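Long-range contacts in alpha-Amylase (Thermotoga maritima, PDB 2B5D), which belongs to glycosyl hydrolase family 57, whose members carry a barrel of parallel strands surrounded by helices: residues G221-I226 with D336-E341; M227-V232 with V392-P397; A236-S241 with P342-P347; Q330-M335 with S374-L379. All blocks are in the same frame, centred on the assembly; numbering follows the deposited sequence.

Contact 3 lies deepest: every residue that touches there is buried, and it joins strand 343-349 to the end of strand 233-236 and the loop following it through one backbone bond and a shared water. Contact 1 lies at the surface, where the turn leaving helix 309-338 meets the loop before strand 226-227 through an arginine and a methionine. Contact 4 uses the same helix earlier, setting it against strand 377-379 with a salt bridge outside and methyl groups inside. Contact 2, partly buried, is mainly a backbone bridge between two loops. Contacts 1, 3 and 4 meet around Y223, D238 and Q330, whereas contact 2 touches contact 1 through I226 and makes no touch with contact 4.

Contact 1 (G221-I226 with D336-E341); sequences GVYRPI and DIMGVE
R224 lays its guanidinium against V340 and at the same time reaches the backbone of E341. The V340 methyl CG2 sits over one face of the group, 3.2 Å above its plane and displaced toward the rim, while V340 CG1 packs on the arginine's aliphatic part, 3.5 Å from R224 CD. The chain turns at chi3 (96°), bringing the flat head over the valine, and NH1 meets the E341 carbonyl at its own edge. That R224 NH1 to E341 O hydrogen bond of 3.0 Å is weak, bent to 129° at the hydrogen. A firmer partner lies beyond, where R224 NH2 donates to the carbonyl of E391; a long side chain with several N-H groups suits a place where separate loops are joined. M338, extended beyond CG, crosses Y223 at about a right angle and rests its CE methyl on Y223 CB at 3.6 Å. The Y223 ring turns from M338 toward Q330 and L334, and its hydroxyl bonds to D238. The chain leaves helix 309-338 at G339 with positive phi, and residues 339-342, beside the loop before strand 226-227, are probably the alpha-to-beta connection of a beta/alpha barrel, at the end where strand 343-349 begins.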
loop_
_atom_site.group_PDB
_atom_site.type_symbol
_atom_site.label_atom_id
_atom_site.label_comp_id
_atom_site.label_asym_id
_atom_site.label_seq_id
_atom_site.Cartn_x
_atom_site.Cartn_y
_atom_site.Cartn_z
ATOM N N GLY A 221 -23.776 42.226 15.065
ATOM C CA GLY A 221 -23.061 41.105 14.435
ATOM C C GLY A 221 -22.181 40.237 15.327
ATOM O O GLY A 221 -22.603 39.862 16.430
ATOM N N VAL A 222 -20.943 39.939 14.899
ATOM C CA VAL A 222 -20.088 39.047 15.671
ATOM C C VAL A 222 -19.326 39.737 16.744
ATOM O O VAL A 222 -18.530 39.111 17.442
ATOM C CB VAL A 222 -19.097 38.235 14.792
ATOM C CG1 VAL A 222 -19.865 37.346 13.871
ATOM C CG2 VAL A 222 -18.088 39.183 13.978
ATOM N N TYR A 223 -19.573 41.036 16.895
ATOM C CA TYR A 223 -18.790 41.898 17.814
ATOM C C TYR A 223 -19.427 42.150 19.178
ATOM O O TYR A 223 -18.940 42.965 19.963
ATOM C CB TYR A 223 -18.446 43.258 17.115
ATOM C CG TYR A 223 -17.718 42.957 15.832
ATOM C CD1 TYR A 223 -16.422 42.434 15.863
ATOM C CD2 TYR A 223 -18.352 43.125 14.594
ATOM C CE1 TYR A 223 -15.737 42.116 14.667
ATOM C CE2 TYR A 223 -17.686 42.834 13.420
ATOM C CZ TYR A 223 -16.394 42.319 13.463
ATOM O OH TYR A 223 -15.775 41.959 12.298
ATOM N N ARG A 224 -20.485 41.419 19.470
ATOM C CA ARG A 224 -20.886 41.198 20.860
ATOM C C ARG A 224 -21.393 39.741 21.022
ATOM O O ARG A 224 -22.075 39.220 20.128
ATOM C CB ARG A 224 -21.955 42.242 21.237
ATOM C CG ARG A 224 -21.265 43.541 21.822
ATOM C CD ARG A 224 -22.238 44.554 22.273
ATOM N NE ARG A 224 -22.581 44.550 23.715
ATOM C CZ ARG A 224 -21.802 45.050 24.670
ATOM N NH1 ARG A 224 -20.598 45.536 24.381
ATOM N NH2 ARG A 224 -22.214 45.032 25.924
ATOM N N PRO A 225 -21.110 39.110 22.168
ATOM C CA PRO A 225 -21.738 37.828 22.462
ATOM C C PRO A 225 -23.266 37.934 22.467
ATOM O O PRO A 225 -23.831 39.019 22.580
ATOM C CB PRO A 225 -21.272 37.528 23.893
ATOM C CG PRO A 225 -20.868 38.869 24.445
ATOM C CD PRO A 225 -20.236 39.537 23.261
ATOM N N ILE A 226 -23.931 36.817 22.300
ATOM C CA ILE A 226 -25.364 36.794 22.491
ATOM C C ILE A 226 -25.570 35.858 23.656
ATOM O O ILE A 226 -24.624 35.210 24.087
ATOM C CB ILE A 226 -26.111 36.253 21.254
ATOM C CG1 ILE A 226 -25.764 34.762 21.049
ATOM C CG2 ILE A 226 -25.917 37.212 20.064
ATOM C CD1 ILE A 226 -26.588 34.062 20.030
ATOM N N ASP A 336 -17.767 53.626 16.694
ATOM C CA ASP A 336 -18.496 54.686 16.035
ATOM C C ASP A 336 -19.810 54.193 15.389
ATOM O O ASP A 336 -20.812 54.899 15.439
ATOM C CB ASP A 336 -17.582 55.449 15.062
ATOM C CG ASP A 336 -18.367 56.375 14.126
ATOM O OD1 ASP A 336 -18.670 57.552 14.511
ATOM O OD2 ASP A 336 -18.684 55.910 12.997
ATOM N N ILE A 337 -19.815 52.993 14.808
ATOM C CA ILE A 337 -21.043 52.424 14.210
ATOM C C ILE A 337 -22.013 51.784 15.244
ATOM O O ILE A 337 -23.233 51.774 15.022
ATOM C CB ILE A 337 -20.725 51.422 13.074
ATOM C CG1 ILE A 337 -20.388 52.156 11.783
ATOM C CG2 ILE A 337 -21.908 50.491 12.776
ATOM C CD1 ILE A 337 -19.660 51.277 10.739
ATOM N N MET A 338 -21.479 51.291 16.364
ATOM C CA MET A 338 -22.238 50.484 17.322
ATOM C C MET A 338 -22.749 51.272 18.496
ATOM O O MET A 338 -23.891 51.102 18.883
ATOM C CB MET A 338 -21.385 49.336 17.893
ATOM C CG MET A 338 -21.034 48.271 16.875
ATOM S SD MET A 338 -20.138 46.837 17.516
ATOM C CE MET A 338 -20.706 45.849 16.126
ATOM N N GLY A 339 -21.884 52.070 19.115
ATOM C CA GLY A 339 -22.290 52.830 20.273
ATOM C C GLY A 339 -22.018 52.073 21.556
ATOM O O GLY A 339 -22.288 52.552 22.674
ATOM N N VAL A 340 -21.495 50.866 21.411
ATOM C CA VAL A 340 -20.941 50.173 22.568
ATOM C C VAL A 340 -19.588 49.536 22.174
ATOM O O VAL A 340 -19.224 49.494 20.993
ATOM C CB VAL A 340 -21.978 49.190 23.179
ATOM C CG1 VAL A 340 -22.324 48.030 22.195
ATOM C CG2 VAL A 340 -21.513 48.715 24.567
ATOM N N GLU A 341 -18.833 49.107 23.167
ATOM C CA GLU A 341 -17.532 48.497 22.949
ATOM C C GLU A 341 -17.638 47.139 22.179
ATOM O O GLU A 341 -18.325 46.217 22.627
ATOM C CB GLU A 341 -16.833 48.323 24.306
ATOM C CG GLU A 341 -16.389 49.645 24.960
ATOM C CD GLU A 341 -16.241 49.563 26.503
ATOM O OE1 GLU A 341 -15.215 50.060 27.049
ATOM O OE2 GLU A 341 -17.164 49.010 27.174
#

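Contact 2 (M227-V232 with V392-P397); sequences MTPSGV and VQIATP
M227 and I394 form a single backbone bridge with the two chains running the same way: M227 N donates to Q393 O at 3.0 Å in that carbonyl's plane, and A395 N returns a bond of 3.0 Å to M227 O. The second donor is tilted 25° from the carbonyl plane of M227, and I394 CA also brings its hydrogen to this oxygen. V392 lays CG2 beside M227 CB at 3.8 Å, next to the first of these bonds. The bridge adds to strand 226-227, one arm of a beta hairpin with strand 233-236. Its tip is a type I turn from T228 to G231, with the glycine at positive phi in the manner of a G1 bulge. T228 suits its post by using both branches. Chi1 of 57° sets OG1 between N and the carbonyl carbon, where it accepts from V232 N, and sends CG2 to P397 CD at 3.8 Å. P229, whose ring fits the phi of the turn, presses CD on the methyl CG2 of T396 at 3.4 Å, closer than usual for two carbons, the side chains crossing at about a right angle. I394 CG2 also approaches the proline, 4.1 Å from P229 CD.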
loop_
_atom_site.group_PDB
_atom_site.type_symbol
_atom_site.label_atom_id
_atom_site.label_comp_id
_atom_site.label_asym_id
_atom_site.label_seq_id
_atom_site.Cartn_x
_atom_site.Cartn_y
_atom_site.Cartn_z
ATOM N N MET A 227 -26.797 35.792 24.158
ATOM C CA MET A 227 -27.169 34.827 25.223
ATOM C C MET A 227 -28.246 33.969 24.609
ATOM O O MET A 227 -29.140 34.524 23.966
ATOM C CB MET A 227 -27.731 35.561 26.411
ATOM C CG MET A 227 -27.791 34.660 27.671
ATOM S SD MET A 227 -29.019 35.353 28.825
ATOM C CE MET A 227 -27.888 35.739 30.160
ATOM N N THR A 228 -28.114 32.638 24.660
ATOM C CA THR A 228 -29.255 31.793 24.174
ATOM C C THR A 228 -30.501 31.908 25.078
ATOM O O THR A 228 -30.364 32.270 26.259
ATOM C CB THR A 228 -28.891 30.338 24.150
ATOM O OG1 THR A 228 -28.475 29.964 25.484
ATOM C CG2 THR A 228 -27.756 30.152 23.108
ATOM N N PRO A 229 -31.699 31.608 24.538
ATOM C CA PRO A 229 -32.811 31.627 25.519
ATOM C C PRO A 229 -32.551 30.911 26.867
ATOM O O PRO A 229 -33.093 31.377 27.876
ATOM C CB PRO A 229 -33.987 30.970 24.787
ATOM C CG PRO A 229 -33.747 31.284 23.295
ATOM C CD PRO A 229 -32.157 31.310 23.163
ATOM N N SER A 230 -31.701 29.857 26.869
ATOM C CA SER A 230 -31.343 28.990 28.000
ATOM C C SER A 230 -30.368 29.620 28.979
ATOM O O SER A 230 -30.025 28.997 30.030
ATOM C CB SER A 230 -30.723 27.684 27.473
ATOM O OG SER A 230 -30.360 27.727 26.052
ATOM N N GLY A 231 -29.899 30.828 28.615
ATOM C CA GLY A 231 -28.900 31.620 29.393
ATOM C C GLY A 231 -27.436 31.345 29.130
ATOM O O GLY A 231 -26.507 31.767 29.916
ATOM N N VAL A 232 -27.195 30.610 28.055
ATOM C CA VAL A 232 -25.783 30.281 27.704
ATOM C C VAL A 232 -25.259 31.360 26.715
ATOM O O VAL A 232 -25.913 31.685 25.712
ATOM C CB VAL A 232 -25.564 28.767 27.220
ATOM C CG1 VAL A 232 -24.086 28.477 27.065
ATOM C CG2 VAL A 232 -26.129 27.761 28.239
ATOM N N VAL A 392 -26.860 42.630 26.386
ATOM C CA VAL A 392 -26.584 41.538 25.496
ATOM C C VAL A 392 -27.913 41.105 24.981
ATOM O O VAL A 392 -28.878 41.007 25.740
ATOM C CB VAL A 392 -25.785 40.365 26.145
ATOM C CG1 VAL A 392 -25.683 40.510 27.665
ATOM C CG2 VAL A 392 -26.321 38.993 25.687
ATOM N N GLN A 393 -27.970 40.894 23.689
ATOM C CA GLN A 393 -29.148 40.432 22.989
ATOM C C GLN A 393 -29.345 38.925 23.195
ATOM O O GLN A 393 -28.361 38.202 23.434
ATOM C CB GLN A 393 -28.941 40.717 21.512
ATOM C CG GLN A 393 -30.045 40.305 20.605
ATOM C CD GLN A 393 -29.865 40.837 19.201
ATOM O OE1 GLN A 393 -30.821 41.266 18.596
ATOM N NE2 GLN A 393 -28.628 40.863 18.700
ATOM N N ILE A 394 -30.593 38.460 23.051
ATOM C CA ILE A 394 -30.907 37.062 23.173
ATOM C C ILE A 394 -31.178 36.509 21.787
ATOM O O ILE A 394 -31.998 37.048 21.036
ATOM C CB ILE A 394 -32.158 36.803 24.087
ATOM C CG1 ILE A 394 -31.875 37.237 25.513
ATOM C CG2 ILE A 394 -32.487 35.321 24.133
ATOM C CD1 ILE A 394 -33.089 37.160 26.389
ATOM N N ALA A 395 -30.528 35.407 21.443
ATOM C CA ALA A 395 -30.679 34.918 20.077
ATOM C C ALA A 395 -30.453 33.444 20.069
ATOM O O ALA A 395 -29.844 32.921 20.955
ATOM C CB ALA A 395 -29.668 35.658 19.111
ATOM N N THR A 396 -30.981 32.762 19.074
ATOM C CA THR A 396 -30.584 31.366 18.929
ATOM C C THR A 396 -29.652 31.123 17.716
ATOM O O THR A 396 -30.067 31.324 16.588
ATOM C CB THR A 396 -31.778 30.344 19.028
ATOM O OG1 THR A 396 -32.316 30.086 17.743
ATOM C CG2 THR A 396 -32.875 30.876 19.870
ATOM N N PRO A 397 -28.410 30.684 17.973
ATOM C CA PRO A 397 -27.416 30.393 16.917
ATOM C C PRO A 397 -27.866 29.326 15.920
ATOM O O PRO A 397 -28.598 28.392 16.281
ATOM C CB PRO A 397 -26.209 29.898 17.699
ATOM C CG PRO A 397 -26.392 30.400 19.066
ATOM C CD PRO A 397 -27.851 30.465 19.317
#

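Contact 3 (A236-S241 with P342-P347); sequences ARDPES and PVIVAP
D238 is pinned to strand 343-349 by its backbone and its side chain, probably at the closure of the beta/alpha barrel, where that strand comes beside the loop leaving strand 233-236. D238 N donates an almost straight bond (167°) of 2.7 Å to V345 O. D238 CB comes within 3.3 Å of V345 O, the oxygen its own N-H binds. With CG anti to the backbone N, the side chain runs beside I344, pointing the same way, and carries D238 OD2 to 3.3 Å from I344 CG2. The two carboxylate oxygens then divide their work. D238 OD1 accepts from E240 N at 2.9 Å, well above the carboxylate plane, closing an Asx turn, and also takes the hydroxyl of Y223. D238 OD2 accepts from S241 OG at 2.7 Å and from the amide of Q330, so a buried carboxylate is gripped by four donors. S241 is small enough to put CB against A346 CB at 3.7 Å while its hydroxyl makes that bond. R237 crosses P347 with R237 CG 3.5 Å from P347 CG, its guanidinium going on to D207. In place of a direct bond between the strands, a water accepts from V345 N at 2.6 Å and lies close to A236 O, to which it can donate.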
loop_
_atom_site.group_PDB
_atom_site.type_symbol
_atom_site.label_atom_id
_atom_site.label_comp_id
_atom_site.label_asym_id
_atom_site.label_seq_id
_atom_site.Cartn_x
_atom_site.Cartn_y
_atom_site.Cartn_z
ATOM N N ALA A 236 -19.020 34.765 18.830
ATOM C CA ALA A 236 -18.765 34.401 17.449
ATOM C C ALA A 236 -17.410 34.951 16.967
ATOM O O ALA A 236 -17.010 36.096 17.255
ATOM C CB ALA A 236 -19.905 34.762 16.513
ATOM N N ARG A 237 -16.689 34.066 16.301
ATOM C CA ARG A 237 -15.433 34.365 15.555
ATOM C C ARG A 237 -15.501 35.664 14.739
ATOM O O ARG A 237 -16.394 35.808 13.897
ATOM C CB ARG A 237 -15.221 33.221 14.548
ATOM C CG ARG A 237 -13.892 32.681 14.519
ATOM C CD ARG A 237 -13.834 31.619 13.480
ATOM N NE ARG A 237 -13.619 32.156 12.132
ATOM C CZ ARG A 237 -14.543 32.057 11.206
ATOM N NH1 ARG A 237 -14.389 32.548 9.983
ATOM N NH2 ARG A 237 -15.666 31.457 11.561
ATOM N N ASP A 238 -14.524 36.543 14.923
ATOM C CA ASP A 238 -14.321 37.694 13.984
ATOM C C ASP A 238 -13.665 37.156 12.722
ATOM O O ASP A 238 -12.515 36.735 12.755
ATOM C CB ASP A 238 -13.435 38.797 14.625
ATOM C CG ASP A 238 -13.005 39.892 13.618
ATOM O OD1 ASP A 238 -13.636 40.101 12.539
ATOM O OD2 ASP A 238 -12.022 40.554 13.942
ATOM N N PRO A 239 -14.392 37.158 11.614
ATOM C CA PRO A 239 -13.870 36.564 10.396
ATOM C C PRO A 239 -12.743 37.437 9.748
ATOM O O PRO A 239 -12.036 36.961 8.864
ATOM C CB PRO A 239 -15.099 36.540 9.469
ATOM C CG PRO A 239 -15.997 37.717 10.014
ATOM C CD PRO A 239 -15.693 37.845 11.434
ATOM N N GLU A 240 -12.633 38.695 10.165
ATOM C CA GLU A 240 -11.533 39.569 9.804
ATOM C C GLU A 240 -10.268 39.176 10.527
ATOM O O GLU A 240 -9.172 39.532 10.065
ATOM C CB GLU A 240 -11.851 41.034 10.115
ATOM C CG GLU A 240 -12.990 41.557 9.330
ATOM C CD GLU A 240 -13.071 43.074 9.379
ATOM O OE1 GLU A 240 -14.097 43.620 8.921
ATOM O OE2 GLU A 240 -12.125 43.722 9.867
ATOM N N SER A 241 -10.391 38.462 11.650
ATOM C CA SER A 241 -9.207 37.907 12.294
ATOM C C SER A 241 -9.039 36.384 11.986
ATOM O O SER A 241 -8.608 35.624 12.823
ATOM C CB SER A 241 -9.189 38.193 13.791
ATOM O OG SER A 241 -9.487 39.548 14.138
ATOM N N PRO A 342 -16.948 47.023 21.009
ATOM C CA PRO A 342 -16.894 45.744 20.303
ATOM C C PRO A 342 -16.076 44.736 21.098
ATOM O O PRO A 342 -15.184 45.113 21.881
ATOM C CB PRO A 342 -16.229 46.087 18.980
ATOM C CG PRO A 342 -15.404 47.346 19.301
ATOM C CD PRO A 342 -16.182 48.089 20.323
ATOM N N VAL A 343 -16.450 43.462 21.006
ATOM C CA VAL A 343 -15.524 42.438 21.459
ATOM C C VAL A 343 -15.124 41.586 20.274
ATOM O O VAL A 343 -15.936 41.055 19.546
ATOM C CB VAL A 343 -15.873 41.732 22.853
ATOM C CG1 VAL A 343 -17.196 42.157 23.407
ATOM C CG2 VAL A 343 -15.663 40.214 22.844
ATOM N N ILE A 344 -13.839 41.611 20.003
ATOM C CA ILE A 344 -13.325 41.073 18.755
ATOM C C ILE A 344 -12.825 39.722 19.155
ATOM O O ILE A 344 -11.908 39.611 20.026
ATOM C CB ILE A 344 -12.228 42.028 18.156
ATOM C CG1 ILE A 344 -12.917 43.336 17.697
ATOM C CG2 ILE A 344 -11.471 41.322 17.077
ATOM C CD1 ILE A 344 -12.007 44.585 17.561
ATOM N N VAL A 345 -13.490 38.691 18.628
ATOM C CA VAL A 345 -13.113 37.313 19.044
ATOM C C VAL A 345 -12.231 36.656 17.984
ATOM O O VAL A 345 -12.653 36.452 16.807
ATOM C CB VAL A 345 -14.326 36.380 19.397
ATOM C CG1 VAL A 345 -13.805 34.958 19.922
ATOM C CG2 VAL A 345 -15.248 37.042 20.441
ATOM N N ALA A 346 -11.018 36.346 18.412
ATOM C CA ALA A 346 -9.982 35.823 17.492
ATOM C C ALA A 346 -9.328 34.525 18.025
ATOM O O ALA A 346 -8.418 34.575 18.879
ATOM C CB ALA A 346 -8.927 36.921 17.219
ATOM N N PRO A 347 -9.884 33.367 17.619
ATOM C CA PRO A 347 -9.398 32.056 17.987
ATOM C C PRO A 347 -8.393 31.447 17.009
ATOM O O PRO A 347 -8.596 31.474 15.788
ATOM C CB PRO A 347 -10.660 31.203 17.982
ATOM C CG PRO A 347 -11.469 31.795 16.948
ATOM C CD PRO A 347 -11.152 33.260 16.875
HETATM O O HOH W 1 -15.557 38.744 17.057
#

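Contact 4 (Q330-M335 with S374-L379); sequences QARRLM and SKDLKL
R332 and D376 make the charged part of this contact, a salt bridge of 2.9 Å from R332 NH1 to D376 OD2. The oxygen lies at the guanidinium's edge, in its plane, but the nitrogen comes from above the carboxylate plane, and the two groups are turned 68° apart. One N-H does the bonding, at an angle of 138°. Chi1 and chi2 lay R332 CG and CD alongside the carboxylate, each 3.7 Å from D376 OD1, and the bend at chi3 (-51°) then turns the head so that NH1 reaches OD2. A polar bond of another sort shapes the loop: D376 N donates to S374 OG at 2.9 Å, an ST turn whose serine also bonds to E328 one helical turn before R332. The apolar contacts lie further in. A331 CB meets L377 CD2 at 3.6 Å, a small residue letting the helix come near the strand while the leucine branch reaches across. M335 CE lies 4.2 Å from D376 O. Helix 309-338 thus covers the start of strand 377-379, which pairs with strand 3-11 through backbone bonds of K378 with G3 and I5, D376 adding one to G3, while V371 of helix 360-373 packs on L377.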
loop_
_atom_site.group_PDB
_atom_site.type_symbol
_atom_site.label_atom_id
_atom_site.label_comp_id
_atom_site.label_asym_id
_atom_site.label_seq_id
_atom_site.Cartn_x
_atom_site.Cartn_y
_atom_site.Cartn_z
ATOM N N GLN A 330 -10.059 48.798 13.454
ATOM C CA GLN A 330 -11.358 48.058 13.458
ATOM C C GLN A 330 -12.227 48.423 14.690
ATOM O O GLN A 330 -13.402 48.710 14.544
ATOM C CB GLN A 330 -11.120 46.550 13.281
ATOM C CG GLN A 330 -12.362 45.627 13.559
ATOM C CD GLN A 330 -11.972 44.169 13.689
ATOM O OE1 GLN A 330 -11.089 43.807 14.478
ATOM N NE2 GLN A 330 -12.630 43.330 12.929
ATOM N N ALA A 331 -11.608 48.512 15.860
ATOM C CA ALA A 331 -12.271 48.969 17.044
ATOM C C ALA A 331 -12.949 50.339 16.896
ATOM O O ALA A 331 -14.140 50.502 17.242
ATOM C CB ALA A 331 -11.310 48.970 18.244
ATOM N N ARG A 332 -12.196 51.325 16.383
ATOM C CA ARG A 332 -12.679 52.689 16.320
ATOM C C ARG A 332 -13.861 52.763 15.382
ATOM O O ARG A 332 -14.880 53.378 15.717
ATOM C CB ARG A 332 -11.560 53.648 15.880
ATOM C CG ARG A 332 -10.529 53.996 16.983
ATOM C CD ARG A 332 -9.644 55.175 16.510
ATOM N NE ARG A 332 -9.111 54.878 15.172
ATOM C CZ ARG A 332 -7.880 54.427 14.943
ATOM N NH1 ARG A 332 -7.019 54.264 15.961
ATOM N NH2 ARG A 332 -7.510 54.162 13.692
ATOM N N ARG A 333 -13.735 52.128 14.224
ATOM C CA ARG A 333 -14.807 52.066 13.252
ATOM C C ARG A 333 -16.089 51.429 13.859
ATOM O O ARG A 333 -17.210 51.855 13.559
ATOM C CB ARG A 333 -14.315 51.231 12.076
ATOM C CG ARG A 333 -15.348 50.917 11.011
ATOM C CD ARG A 333 -14.728 50.138 9.859
ATOM N NE ARG A 333 -14.594 48.694 10.088
ATOM C CZ ARG A 333 -13.438 48.029 10.191
ATOM N NH1 ARG A 333 -12.251 48.663 10.083
ATOM N NH2 ARG A 333 -13.466 46.715 10.385
ATOM N N LEU A 334 -15.905 50.399 14.690
ATOM C CA LEU A 334 -17.007 49.639 15.267
ATOM C C LEU A 334 -17.680 50.407 16.388
ATOM O O LEU A 334 -18.881 50.429 16.438
ATOM C CB LEU A 334 -16.526 48.281 15.800
ATOM C CG LEU A 334 -16.736 46.930 15.089
ATOM C CD1 LEU A 334 -17.203 46.985 13.662
ATOM C CD2 LEU A 334 -15.477 46.053 15.265
ATOM N N MET A 335 -16.899 50.993 17.300
ATOM C CA MET A 335 -17.428 51.872 18.342
ATOM C C MET A 335 -18.306 52.961 17.713
ATOM O O MET A 335 -19.471 53.169 18.112
ATOM C CB MET A 335 -16.292 52.485 19.170
ATOM C CG MET A 335 -15.916 51.641 20.359
ATOM S SD MET A 335 -14.441 52.025 21.341
ATOM C CE MET A 335 -13.129 51.939 20.093
ATOM N N SER A 374 -1.851 50.512 24.182
ATOM C CA SER A 374 -2.911 51.145 23.370
ATOM C C SER A 374 -3.999 51.846 24.181
ATOM O O SER A 374 -4.472 51.337 25.191
ATOM C CB SER A 374 -3.582 50.141 22.438
ATOM O OG SER A 374 -4.664 50.741 21.740
ATOM N N LYS A 375 -4.384 53.026 23.698
ATOM C CA LYS A 375 -5.477 53.792 24.261
ATOM C C LYS A 375 -6.809 53.441 23.569
ATOM O O LYS A 375 -7.871 53.906 23.978
ATOM C CB LYS A 375 -5.167 55.310 24.176
ATOM C CG LYS A 375 -4.073 55.793 25.163
ATOM C CD LYS A 375 -4.336 55.319 26.621
ATOM C CE LYS A 375 -3.175 55.659 27.591
ATOM N NZ LYS A 375 -3.141 57.110 27.988
ATOM N N ASP A 376 -6.751 52.626 22.525
ATOM C CA ASP A 376 -7.948 52.257 21.767
ATOM C C ASP A 376 -8.488 50.831 22.144
ATOM O O ASP A 376 -9.536 50.405 21.644
ATOM C CB ASP A 376 -7.645 52.323 20.246
ATOM C CG ASP A 376 -7.590 53.785 19.669
ATOM O OD1 ASP A 376 -8.498 54.630 19.961
ATOM O OD2 ASP A 376 -6.658 54.072 18.858
ATOM N N LEU A 377 -7.764 50.107 23.002
ATOM C CA LEU A 377 -7.857 48.640 23.066
ATOM C C LEU A 377 -7.486 48.104 24.418
ATOM O O LEU A 377 -6.587 48.602 25.088
ATOM C CB LEU A 377 -6.950 47.932 22.039
ATOM C CG LEU A 377 -7.161 47.959 20.535
ATOM C CD1 LEU A 377 -6.120 47.079 19.915
ATOM C CD2 LEU A 377 -8.547 47.510 20.099
ATOM N N LYS A 378 -8.204 47.053 24.781
ATOM C CA LYS A 378 -8.022 46.335 26.023
ATOM C C LYS A 378 -8.016 44.820 25.709
ATOM O O LYS A 378 -8.796 44.346 24.878
ATOM C CB LYS A 378 -9.207 46.677 26.929
ATOM C CG LYS A 378 -9.053 46.199 28.389
ATOM C CD LYS A 378 -10.096 46.841 29.268
ATOM C CE LYS A 378 -11.445 46.910 28.542
ATOM N NZ LYS A 378 -12.619 46.943 29.496
ATOM N N LEU A 379 -7.124 44.071 26.340
ATOM C CA LEU A 379 -7.230 42.615 26.315
ATOM C C LEU A 379 -8.287 42.234 27.345
ATOM O O LEU A 379 -8.274 42.777 28.429
ATOM C CB LEU A 379 -5.923 41.944 26.692
ATOM C CG LEU A 379 -4.670 42.199 25.841
ATOM C CD1 LEU A 379 -3.453 41.468 26.462
ATOM C CD2 LEU A 379 -4.859 41.792 24.399
#